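Local coordinates for aminodeoxyfutalosine deaminase (Deinococcus radiodurans, PDB 2IMR), which catalyses the zinc-dependent deamination of aminodeoxyfutalosine to futalosine in menaquinone biosynthesis and, less efficiently, deaminates adenosine and related nucleosides, at residues I239-H244 and V302-V307; D282-R287 and N306-D311. One frame throughout, in Å; residues are numbered along the deposited sequence.

Contact 1 of 2, residues I239-H244 and V302-V307; sequences IHVAEH and VHMVNV. With ZN (zinc ion), chain B.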
# COMPACT_ATOMS: atom_id res chain seq x y z
N ILE A 239 7.85 -4.01 2.27
CA ILE A 239 9.09 -3.30 2.56
C ILE A 239 9.01 -1.93 1.88
O ILE A 239 8.64 -1.85 0.70
CB ILE A 239 10.33 -4.05 1.97
CG1 ILE A 239 10.33 -5.51 2.43
CG2 ILE A 239 11.62 -3.35 2.41
CD1 ILE A 239 11.40 -6.35 1.75
N HIS A 240 9.33 -0.86 2.61
CA HIS A 240 9.33 0.48 2.01
C HIS A 240 10.64 0.57 1.25
O HIS A 240 11.70 0.41 1.85
CB HIS A 240 9.33 1.58 3.06
CG HIS A 240 8.16 1.55 3.99
ND1 HIS A 240 8.19 0.86 5.19
CD2 HIS A 240 6.95 2.15 3.93
CE1 HIS A 240 7.04 1.05 5.82
NE2 HIS A 240 6.28 1.82 5.08
N VAL A 241 10.60 0.83 -0.05
CA VAL A 241 11.83 0.88 -0.83
C VAL A 241 11.94 2.07 -1.77
O VAL A 241 10.99 2.39 -2.49
CB VAL A 241 12.01 -0.41 -1.65
CG1 VAL A 241 13.34 -0.38 -2.41
CG2 VAL A 241 11.96 -1.62 -0.72
N ALA A 242 13.10 2.72 -1.76
CA ALA A 242 13.40 3.86 -2.63
C ALA A 242 12.35 4.97 -2.59
O ALA A 242 12.00 5.55 -3.63
CB ALA A 242 13.59 3.37 -4.07
N GLU A 243 11.87 5.29 -1.39
CA GLU A 243 10.86 6.33 -1.23
C GLU A 243 11.35 7.72 -1.61
O GLU A 243 10.71 8.40 -2.41
CB GLU A 243 10.32 6.34 0.20
CG GLU A 243 9.27 7.42 0.44
CD GLU A 243 8.69 7.39 1.84
OE1 GLU A 243 9.36 6.84 2.74
OE2 GLU A 243 7.59 7.93 2.04
N HIS A 244 12.48 8.14 -1.04
CA HIS A 244 13.03 9.47 -1.30
C HIS A 244 14.29 9.36 -2.17
O HIS A 244 15.04 8.39 -2.07
CB HIS A 244 13.35 10.15 0.04
CG HIS A 244 13.57 11.63 -0.05
ND1 HIS A 244 14.79 12.19 -0.31
CD2 HIS A 244 12.70 12.66 0.08
CE1 HIS A 244 14.67 13.51 -0.34
NE2 HIS A 244 13.41 13.82 -0.10
N VAL A 302 6.86 -1.07 -1.29
CA VAL A 302 6.12 0.18 -1.15
C VAL A 302 6.88 1.43 -1.56
O VAL A 302 8.08 1.57 -1.30
CB VAL A 302 5.64 0.33 0.31
CG1 VAL A 302 4.74 1.56 0.44
CG2 VAL A 302 4.91 -0.94 0.74
N HIS A 303 6.16 2.35 -2.22
CA HIS A 303 6.67 3.62 -2.72
C HIS A 303 7.41 3.41 -4.03
O HIS A 303 6.86 3.72 -5.09
CB HIS A 303 7.55 4.30 -1.66
CG HIS A 303 6.79 4.70 -0.43
ND1 HIS A 303 5.63 5.45 -0.48
CD2 HIS A 303 7.00 4.42 0.88
CE1 HIS A 303 5.16 5.62 0.74
NE2 HIS A 303 5.97 5.00 1.59
N MET A 304 8.64 2.91 -3.97
CA MET A 304 9.39 2.62 -5.18
C MET A 304 9.40 3.77 -6.17
O MET A 304 9.18 3.57 -7.37
CB MET A 304 8.78 1.39 -5.85
CG MET A 304 8.92 0.11 -5.04
SD MET A 304 10.63 -0.42 -5.06
CE MET A 304 10.69 -1.22 -6.69
N VAL A 305 9.66 4.97 -5.67
CA VAL A 305 9.67 6.15 -6.52
C VAL A 305 10.99 6.37 -7.23
O VAL A 305 11.03 6.67 -8.42
CB VAL A 305 9.33 7.41 -5.67
CG1 VAL A 305 9.54 8.68 -6.50
CG2 VAL A 305 7.89 7.33 -5.19
N ASN A 306 12.08 6.20 -6.50
CA ASN A 306 13.39 6.44 -7.08
C ASN A 306 14.11 5.16 -7.47
O ASN A 306 15.00 4.68 -6.77
CB ASN A 306 14.18 7.28 -6.08
CG ASN A 306 13.49 8.60 -5.79
OD1 ASN A 306 13.63 9.56 -6.55
ND2 ASN A 306 12.70 8.65 -4.72
N VAL A 307 13.70 4.61 -8.61
CA VAL A 307 14.26 3.39 -9.14
C VAL A 307 14.72 3.60 -10.58
O VAL A 307 14.37 4.59 -11.22
CB VAL A 307 13.21 2.24 -9.12
CG1 VAL A 307 12.75 1.99 -7.69
CG2 VAL A 307 12.03 2.60 -10.02
ZN ZN B . 4.63 3.08 5.31
O HOH W 1 4.92 4.58 4.38
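His240 and Val302 pair as neighbours on adjacent parallel strands. Val302 N donates to Ile239 O (2.8 Å) at 177°, and Val241 N returns a bond to Val302 O in the carbonyl plane. The hydrogen bonding continues past the strand ends: Met304 N reaches Val241 O, and in the loops Asn306 N binds Ala242 O at 2.9 Å, which also receives weak bonds from Val305 N and Asn306 ND2.

The His303 ring is sandwiched between a methyl group and a carboxylate: Val302 CG1 sits 3.7 Å above the centre of one face, while the Glu243 carboxylate stacks on the opposite face, the planes 8° apart, with OE2 offset toward the rim, 3.4 Å from His303 NE2 but poorly angled for a hydrogen bond. With CG anti to the backbone N (chi1 179°) and an extended chain, Glu243 runs alongside this ring; its OE1 is bonded by Tyr114. The His240 and His303 rings meet rim to rim through their CD2 atoms.

Zinc is bound from one segment and reached through water from the other. His240 NE2 ligates it at 2.1 Å beside His99 and His101, its ND1 hydrogen-bonded to His213 O. The zinc-bound water is hydrogen-bonded to His303 NE2 (3.0 Å), near the ring plane. Histidine ligands and a probable proton-donor glutamate at the C-terminal strand ends are characteristic of the amidohydrolase TIM-barrel active site.

Contact 2 of 2, residues D282-R287 and N306-D311; sequences DLTPVR and NVTPDD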
# COMPACT_ATOMS: atom_id res chain seq x y z
N ASP A 282 26.91 1.58 -9.36
CA ASP A 282 25.96 0.66 -9.97
C ASP A 282 24.99 0.01 -8.98
O ASP A 282 24.24 -0.89 -9.35
CB ASP A 282 26.74 -0.42 -10.72
CG ASP A 282 27.72 -1.15 -9.82
OD1 ASP A 282 28.22 -0.54 -8.85
OD2 ASP A 282 28.01 -2.34 -10.09
N LEU A 283 25.00 0.47 -7.73
CA LEU A 283 24.12 -0.11 -6.73
C LEU A 283 22.86 0.73 -6.51
O LEU A 283 22.86 1.95 -6.68
CB LEU A 283 24.85 -0.27 -5.40
CG LEU A 283 24.11 -1.00 -4.27
CD1 LEU A 283 23.90 -2.47 -4.65
CD2 LEU A 283 24.90 -0.89 -2.98
N THR A 284 21.78 0.05 -6.15
CA THR A 284 20.51 0.71 -5.84
C THR A 284 19.87 -0.14 -4.76
O THR A 284 20.18 -1.32 -4.61
CB THR A 284 19.53 0.73 -7.03
OG1 THR A 284 18.97 -0.57 -7.20
CG2 THR A 284 20.23 1.17 -8.31
N PRO A 285 18.96 0.45 -3.98
CA PRO A 285 18.33 -0.36 -2.94
C PRO A 285 17.63 -1.60 -3.51
O PRO A 285 17.58 -2.65 -2.87
CB PRO A 285 17.37 0.61 -2.26
CG PRO A 285 17.08 1.63 -3.34
CD PRO A 285 18.44 1.83 -3.97
N VAL A 286 17.09 -1.48 -4.72
CA VAL A 286 16.41 -2.62 -5.33
C VAL A 286 17.40 -3.71 -5.73
O VAL A 286 17.17 -4.89 -5.47
CB VAL A 286 15.60 -2.17 -6.57
CG1 VAL A 286 14.89 -3.37 -7.18
CG2 VAL A 286 14.58 -1.11 -6.15
N ARG A 287 18.51 -3.32 -6.34
CA ARG A 287 19.52 -4.29 -6.74
C ARG A 287 20.05 -4.96 -5.48
O ARG A 287 20.28 -6.17 -5.45
CB ARG A 287 20.66 -3.63 -7.50
CG ARG A 287 21.66 -4.62 -8.05
CD ARG A 287 22.87 -3.95 -8.67
NE ARG A 287 23.95 -4.92 -8.85
CZ ARG A 287 25.24 -4.64 -8.78
NH1 ARG A 287 25.64 -3.40 -8.53
NH2 ARG A 287 26.14 -5.61 -8.92
N ASN A 306 12.08 6.20 -6.50
CA ASN A 306 13.39 6.44 -7.08
C ASN A 306 14.11 5.16 -7.47
O ASN A 306 15.00 4.68 -6.77
CB ASN A 306 14.18 7.28 -6.08
CG ASN A 306 13.49 8.60 -5.79
OD1 ASN A 306 13.63 9.56 -6.55
ND2 ASN A 306 12.70 8.65 -4.72
N VAL A 307 13.70 4.61 -8.61
CA VAL A 307 14.26 3.39 -9.14
C VAL A 307 14.72 3.60 -10.58
O VAL A 307 14.37 4.59 -11.22
CB VAL A 307 13.21 2.24 -9.12
CG1 VAL A 307 12.75 1.99 -7.69
CG2 VAL A 307 12.03 2.60 -10.02
N THR A 308 15.50 2.65 -11.09
CA THR A 308 16.02 2.73 -12.45
C THR A 308 15.31 1.72 -13.33
O THR A 308 14.55 0.89 -12.86
CB THR A 308 17.51 2.40 -12.48
OG1 THR A 308 17.69 1.03 -12.11
CG2 THR A 308 18.29 3.28 -11.53
N PRO A 309 15.55 1.79 -14.65
CA PRO A 309 14.90 0.83 -15.54
C PRO A 309 15.29 -0.58 -15.14
O PRO A 309 14.47 -1.49 -15.15
CB PRO A 309 15.42 1.23 -16.91
CG PRO A 309 15.52 2.72 -16.79
CD PRO A 309 16.17 2.88 -15.42
N ASP A 310 16.56 -0.77 -14.79
CA ASP A 310 17.03 -2.08 -14.38
C ASP A 310 16.32 -2.52 -13.10
O ASP A 310 15.99 -3.69 -12.95
CB ASP A 310 18.54 -2.07 -14.16
CG ASP A 310 19.09 -3.46 -13.90
OD1 ASP A 310 19.06 -4.30 -14.82
OD2 ASP A 310 19.54 -3.72 -12.76
N ASP A 311 16.10 -1.59 -12.17
CA ASP A 311 15.40 -1.95 -10.94
C ASP A 311 14.02 -2.50 -11.31
O ASP A 311 13.60 -3.53 -10.79
CB ASP A 311 15.21 -0.74 -10.01
CG ASP A 311 16.51 -0.22 -9.42
OD1 ASP A 311 17.48 -1.01 -9.27
OD2 ASP A 311 16.55 0.98 -9.08
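Val307 opens the contact by laying its CG1 methyl against CG2 of Val286, 3.9 Å away, just ahead of the capping box that Thr308 and Asp311 form at the start of helix 309-318. In that box Asp311 N donates to Thr308 OG1 (3.1 Å), and Thr308 N answers with a bond to Asp311 OD2 (2.8 Å) that descends from above the carboxylate plane. The Thr308 methyl CG2 also approaches that of Thr284, with Arg252 of helix 245-253 close by.

Asp311 carries the contact. Its CG stands anti to the carbonyl carbon (chi1 -68°), which places one carboxylate oxygen in its own capping box and the other at the start of helix 285-292. CB and CG of Asp311 lie against CB of Val286, so the buried carboxylate has the Val286 side chain alongside it.

Thr284 is itself the N-cap of helix 285-292, and its hydroxyl links the two helix starts: OG1 accepts from Arg287 N at 2.9 Å and donates to Asp311 OD1 at 2.6 Å. Replacing Asp311 by alanine is likely to leave the Thr284 hydroxyl without its acceptor and Thr308 N without its capping partner. In the bond between the helices, Thr284 OG1 meets Asp311 OD1 on the syn side, 29° out of the carboxylate plane.

In the fold
The two contacts lie one outside the other, their centres 10 Å apart, and share Asn306 and Val307, where the loop leaving strand 300-303 leads into helix 309-318. Contact 1 lies at the zinc site; contact 2 joins the starts of helices 285-292 and 309-318, which precede and follow that strand in the chain. Apolar packing connects them: Val286 CG2 touches Met304 CE at 3.9 Å and Val241 CG1 at 4.0 Å, while Pro285 CG meets Ala242 CB at 4.0 Å. Contact 2 nevertheless stays outside the metal's first shell, the nearest side-chain atoms of Val286 and the zinc ligand His240 being about 11 Å apart.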